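Local structure of uncharacterized protein VP1736 (Vibrio parahaemolyticus, 3LXQ) at residues S61-F66 against N75-T80; L351-V356 against D366-L371. The protein is of unknown function but contains a sulfatase-family domain of the alkaline phosphatase clan, built around a mixed beta sheet flanked by helices. All blocks are in the same frame, centred on the assembly; numbering follows the deposited sequence.

How the contacts relate
From the N terminus, helix 50-61 runs into contact 1, where residues 61-66 meet 75-80 and close an irregular loop of eight residues. Most of the sulfatase-family region follows, and contact 2 then joins the end of helix 346-353 to a turn at 366-369, closing an excursion that includes strand 358-360. The contacts follow in series, neither nested nor crossed, yet the centres of the two contacts lie about 10 Å apart. Strand 75-77 pairs antiparallel with strand 358-360, and beyond it P78 O takes a bond from K369 NZ, while T80 bonds to both S352 and T368. Residues 75-80 are thereby tied to helix 346-353 and the loop behind it.

Contact 1 (S61-F66 against N75-T80); sequences STKIDF and NSNPAT
F66 and N75 form a single backbone bridge, with CA atoms 4.2 Å apart, where the loop leaving helix 50-61 turns back onto strand 75-77. Beside it S76 N donates to D65 O at 3.3 Å, from 46° above the carbonyl plane, and N75 CA adds a CA-H...O contact to the same oxygen. D65 has left-handed backbone angles, which aspartate tolerates better than most residues; its OD2 lies 3.4 Å from S76 CB, and small S76 leaves room for this approach. The F66 ring has N75 CB over one face, 3.9 Å from CD1, while S61 OG lies in plane at the ring edge. K63, bent twice along its chain (chi3 -88°), lays its methylenes across the N75 amide, and its NZ bonds to G364 O: a long flexible chain suits a residue that must pack along its length and still deliver its charge to a carbonyl. I64 reaches back through CD1 to S76 O at 3.5 Å. At the helix end, S61 OG accepts K63 N at 3.0 Å. The result is an ST turn leading into a loop closed by an isolated beta bridge, beside the two-stranded antiparallel pairing of 75-77 with 358-360.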
loop_
_atom_site.group_PDB
_atom_site.type_symbol
_atom_site.label_atom_id
_atom_site.label_comp_id
_atom_site.label_asym_id
_atom_site.label_seq_id
_atom_site.Cartn_x
_atom_site.Cartn_y
_atom_site.Cartn_z
ATOM N N SER A 61 7.575 16.239 -3.765
ATOM C CA SER A 61 7.972 14.831 -3.625
ATOM C C SER A 61 9.185 14.619 -2.686
ATOM O O SER A 61 9.220 13.646 -1.920
ATOM C CB SER A 61 8.241 14.200 -5.005
ATOM O OG SER A 61 9.537 14.521 -5.496
ATOM N N THR A 62 10.146 15.549 -2.739
ATOM C CA THR A 62 11.462 15.461 -2.054
ATOM C C THR A 62 12.445 14.500 -2.743
ATOM O O THR A 62 13.568 14.307 -2.276
ATOM C CB THR A 62 11.415 15.153 -0.513
ATOM O OG1 THR A 62 11.183 13.756 -0.282
ATOM C CG2 THR A 62 10.359 16.014 0.230
ATOM N N LYS A 63 12.029 13.913 -3.854
ATOM C CA LYS A 63 12.921 13.069 -4.651
ATOM C C LYS A 63 14.068 13.908 -5.229
ATOM O O LYS A 63 13.955 15.118 -5.330
ATOM C CB LYS A 63 12.148 12.349 -5.756
ATOM C CG LYS A 63 10.931 11.554 -5.283
ATOM C CD LYS A 63 11.257 10.533 -4.196
ATOM C CE LYS A 63 11.670 9.194 -4.804
ATOM N NZ LYS A 63 11.926 8.195 -3.739
ATOM N N ILE A 64 15.175 13.260 -5.579
ATOM C CA ILE A 64 16.343 13.958 -6.087
ATOM C C ILE A 64 16.876 13.244 -7.336
ATOM O O ILE A 64 16.468 12.115 -7.625
ATOM C CB ILE A 64 17.436 14.106 -4.988
ATOM C CG1 ILE A 64 17.766 12.754 -4.336
ATOM C CG2 ILE A 64 16.969 15.078 -3.887
ATOM C CD1 ILE A 64 18.842 11.935 -5.057
ATOM N N ASP A 65 17.766 13.916 -8.068
ATOM C CA ASP A 65 18.379 13.397 -9.297
ATOM C C ASP A 65 17.326 13.053 -10.355
ATOM O O ASP A 65 17.314 11.941 -10.887
ATOM C CB ASP A 65 19.328 12.208 -9.005
ATOM C CG ASP A 65 20.304 11.922 -10.150
ATOM O OD1 ASP A 65 20.446 12.759 -11.069
ATOM O OD2 ASP A 65 20.943 10.846 -10.129
ATOM N N PHE A 66 16.455 14.019 -10.653
ATOM C CA PHE A 66 15.414 13.858 -11.669
ATOM C C PHE A 66 16.012 13.848 -13.086
ATOM O O PHE A 66 17.020 14.499 -13.341
ATOM C CB PHE A 66 14.372 14.982 -11.564
ATOM C CG PHE A 66 13.389 14.825 -10.425
ATOM C CD1 PHE A 66 12.289 13.968 -10.538
ATOM C CD2 PHE A 66 13.541 15.561 -9.250
ATOM C CE1 PHE A 66 11.365 13.834 -9.492
ATOM C CE2 PHE A 66 12.618 15.437 -8.190
ATOM C CZ PHE A 66 11.530 14.574 -8.314
ATOM N N ASN A 75 13.574 9.453 -11.433
ATOM C CA ASN A 75 14.563 9.882 -10.436
ATOM C C ASN A 75 15.396 8.717 -9.933
ATOM O O ASN A 75 14.918 7.577 -9.870
ATOM C CB ASN A 75 13.901 10.603 -9.246
ATOM C CG ASN A 75 12.901 9.725 -8.498
ATOM O OD1 ASN A 75 11.708 9.682 -8.828
ATOM N ND2 ASN A 75 13.379 9.038 -7.481
ATOM N N SER A 76 16.639 9.008 -9.569
ATOM C CA SER A 76 17.530 7.994 -9.048
ATOM C C SER A 76 17.608 8.076 -7.540
ATOM O O SER A 76 17.865 9.143 -6.973
ATOM C CB SER A 76 18.928 8.129 -9.651
ATOM O OG SER A 76 18.905 7.741 -11.009
ATOM N N ASN A 77 17.395 6.936 -6.903
ATOM C CA ASN A 77 17.503 6.834 -5.468
ATOM C C ASN A 77 18.351 5.621 -5.103
ATOM O O ASN A 77 17.922 4.487 -5.325
ATOM C CB ASN A 77 16.109 6.727 -4.834
ATOM C CG ASN A 77 16.159 6.743 -3.319
ATOM O OD1 ASN A 77 15.552 5.901 -2.634
ATOM N ND2 ASN A 77 16.893 7.697 -2.784
ATOM N N PRO A 78 19.566 5.851 -4.559
ATOM C CA PRO A 78 20.347 4.687 -4.129
ATOM C C PRO A 78 19.787 4.088 -2.837
ATOM O O PRO A 78 19.329 4.814 -1.949
ATOM C CB PRO A 78 21.772 5.243 -3.924
ATOM C CG PRO A 78 21.665 6.752 -4.017
ATOM C CD PRO A 78 20.222 7.131 -4.226
ATOM N N ALA A 79 19.807 2.765 -2.756
ATOM C CA ALA A 79 19.308 2.060 -1.589
ATOM C C ALA A 79 20.144 2.366 -0.351
ATOM O O ALA A 79 21.367 2.488 -0.436
ATOM C CB ALA A 79 19.282 0.561 -1.854
ATOM N N THR A 80 19.463 2.489 0.788
ATOM C CA THR A 80 20.101 2.634 2.090
ATOM C C THR A 80 20.871 1.370 2.429
ATOM O O THR A 80 22.069 1.425 2.696
ATOM C CB THR A 80 19.065 2.960 3.172
ATOM O OG1 THR A 80 18.532 4.263 2.912
ATOM C CG2 THR A 80 19.674 2.940 4.558
#

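Contact 2 (L351-V356 against D366-L371); sequences LSLIGV and DLTKPL
S352 and D366 make the polar link: S352 OG donates to D366 OD2 at 2.6 Å, meeting the syn side of the carboxylate 24° out of its plane. With OG opposite the backbone N (chi1 -166°), the serine sends its hydroxyl off the helix flank toward the turn, and the same oxygen accepts T80 N, a double role that a small hydroxyl fills well. T368 OG1 lies 3.2 Å from S352 OG.

Within the turn, D366 OD1 accepts T368 N at 3.0 Å on its anti side, and K369 N bonds back to D366 O at 3.2 Å. K369 NZ makes a long salt bridge of 3.6 Å to D366 OD2; its charge probably helps to stabilise the buried carboxylate.

The apolar part is small. T368 turns CG2 toward L353, 3.6 Å from its CG, and the two side chains pass alongside, running opposite ways. W121 of strand 121-127 touches both. Threonine suits the place because its methyl packs on L353 while its hydroxyl stays with the polar group.

Where the helix stops, G355 takes positive phi (86°), readily available to glycine, and V356 N bonds to L351 O. A Schellman motif thus ends helix 346-353 in the sulfatase-family region, and its last turn is joined to a type I beta turn whose first residue also forms an Asx turn.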
loop_
_atom_site.group_PDB
_atom_site.type_symbol
_atom_site.label_atom_id
_atom_site.label_comp_id
_atom_site.label_asym_id
_atom_site.label_seq_id
_atom_site.Cartn_x
_atom_site.Cartn_y
_atom_site.Cartn_z
ATOM N N LEU A 351 12.387 -1.009 -1.517
ATOM C CA LEU A 351 13.531 -1.187 -2.426
ATOM C C LEU A 351 14.842 -0.768 -1.767
ATOM O O LEU A 351 15.891 -1.406 -1.948
ATOM C CB LEU A 351 13.350 -0.387 -3.717
ATOM C CG LEU A 351 12.322 -0.845 -4.751
ATOM C CD1 LEU A 351 12.448 0.039 -5.973
ATOM C CD2 LEU A 351 12.473 -2.329 -5.131
ATOM N N SER A 352 14.764 0.314 -1.003
ATOM C CA SER A 352 15.918 0.861 -0.324
ATOM C C SER A 352 16.367 -0.098 0.763
ATOM O O SER A 352 17.573 -0.294 0.957
ATOM C CB SER A 352 15.585 2.242 0.249
ATOM O OG SER A 352 16.751 2.950 0.651
ATOM N N LEU A 353 15.403 -0.706 1.457
ATOM C CA LEU A 353 15.704 -1.669 2.529
ATOM C C LEU A 353 16.282 -2.989 2.030
ATOM O O LEU A 353 17.069 -3.641 2.736
ATOM C CB LEU A 353 14.464 -1.943 3.381
ATOM C CG LEU A 353 14.113 -0.875 4.416
ATOM C CD1 LEU A 353 12.672 -1.016 4.895
ATOM C CD2 LEU A 353 15.097 -0.932 5.585
ATOM N N ILE A 354 15.890 -3.392 0.824
ATOM C CA ILE A 354 16.325 -4.694 0.290
ATOM C C ILE A 354 17.626 -4.616 -0.518
ATOM O O ILE A 354 18.112 -5.632 -1.027
ATOM C CB ILE A 354 15.206 -5.426 -0.513
ATOM C CG1 ILE A 354 14.820 -4.656 -1.779
ATOM C CG2 ILE A 354 13.998 -5.712 0.388
ATOM C CD1 ILE A 354 13.933 -5.442 -2.738
ATOM N N GLY A 355 18.161 -3.407 -0.641
ATOM C CA GLY A 355 19.421 -3.186 -1.347
ATOM C C GLY A 355 19.315 -2.998 -2.849
ATOM O O GLY A 355 20.269 -3.262 -3.569
ATOM N N VAL A 356 18.161 -2.541 -3.331
ATOM C CA VAL A 356 17.994 -2.308 -4.772
ATOM C C VAL A 356 17.965 -0.823 -5.104
ATOM O O VAL A 356 17.047 -0.105 -4.675
ATOM C CB VAL A 356 16.729 -3.014 -5.344
ATOM C CG1 VAL A 356 16.528 -2.663 -6.821
ATOM C CG2 VAL A 356 16.852 -4.522 -5.191
ATOM N N ASP A 366 11.446 7.575 0.094
ATOM C CA ASP A 366 12.268 6.531 0.697
ATOM C C ASP A 366 12.392 6.929 2.149
ATOM O O ASP A 366 13.143 7.844 2.505
ATOM C CB ASP A 366 13.637 6.478 0.025
ATOM C CG ASP A 366 14.606 5.487 0.691
ATOM O OD1 ASP A 366 14.291 4.909 1.757
ATOM O OD2 ASP A 366 15.712 5.291 0.133
ATOM N N LEU A 367 11.644 6.251 2.998
ATOM C CA LEU A 367 11.529 6.699 4.385
ATOM C C LEU A 367 12.634 6.141 5.281
ATOM O O LEU A 367 12.624 6.368 6.491
ATOM C CB LEU A 367 10.133 6.402 4.936
ATOM C CG LEU A 367 9.025 7.211 4.248
ATOM C CD1 LEU A 367 7.647 6.615 4.497
ATOM C CD2 LEU A 367 9.078 8.702 4.620
ATOM N N THR A 368 13.586 5.431 4.676
ATOM C CA THR A 368 14.803 5.045 5.380
ATOM C C THR A 368 15.691 6.280 5.548
ATOM O O THR A 368 16.643 6.268 6.326
ATOM C CB THR A 368 15.623 3.954 4.643
ATOM O OG1 THR A 368 16.098 4.468 3.395
ATOM C CG2 THR A 368 14.809 2.675 4.428
ATOM N N LYS A 369 15.350 7.337 4.812
ATOM C CA LYS A 369 16.094 8.581 4.807
ATOM C C LYS A 369 15.279 9.680 5.479
ATOM O O LYS A 369 14.047 9.566 5.563
ATOM C CB LYS A 369 16.467 8.967 3.369
ATOM C CG LYS A 369 17.401 7.937 2.728
ATOM C CD LYS A 369 17.632 8.193 1.257
ATOM C CE LYS A 369 18.734 7.273 0.759
ATOM N NZ LYS A 369 18.709 7.137 -0.712
ATOM N N PRO A 370 15.965 10.750 5.947
ATOM C CA PRO A 370 15.313 11.835 6.674
ATOM C C PRO A 370 14.233 12.511 5.865
ATOM O O PRO A 370 14.315 12.608 4.645
ATOM C CB PRO A 370 16.461 12.829 6.934
ATOM C CG PRO A 370 17.686 12.000 6.923
ATOM C CD PRO A 370 17.424 10.981 5.843
ATOM N N LEU A 371 13.222 12.979 6.566
ATOM C CA LEU A 371 12.151 13.689 5.951
ATOM C C LEU A 371 11.786 14.762 6.955
ATOM O O LEU A 371 11.450 14.452 8.107
ATOM C CB LEU A 371 10.968 12.745 5.706
ATOM C CG LEU A 371 9.735 13.368 5.038
ATOM C CD1 LEU A 371 9.966 13.603 3.555
ATOM C CD2 LEU A 371 8.474 12.520 5.283
#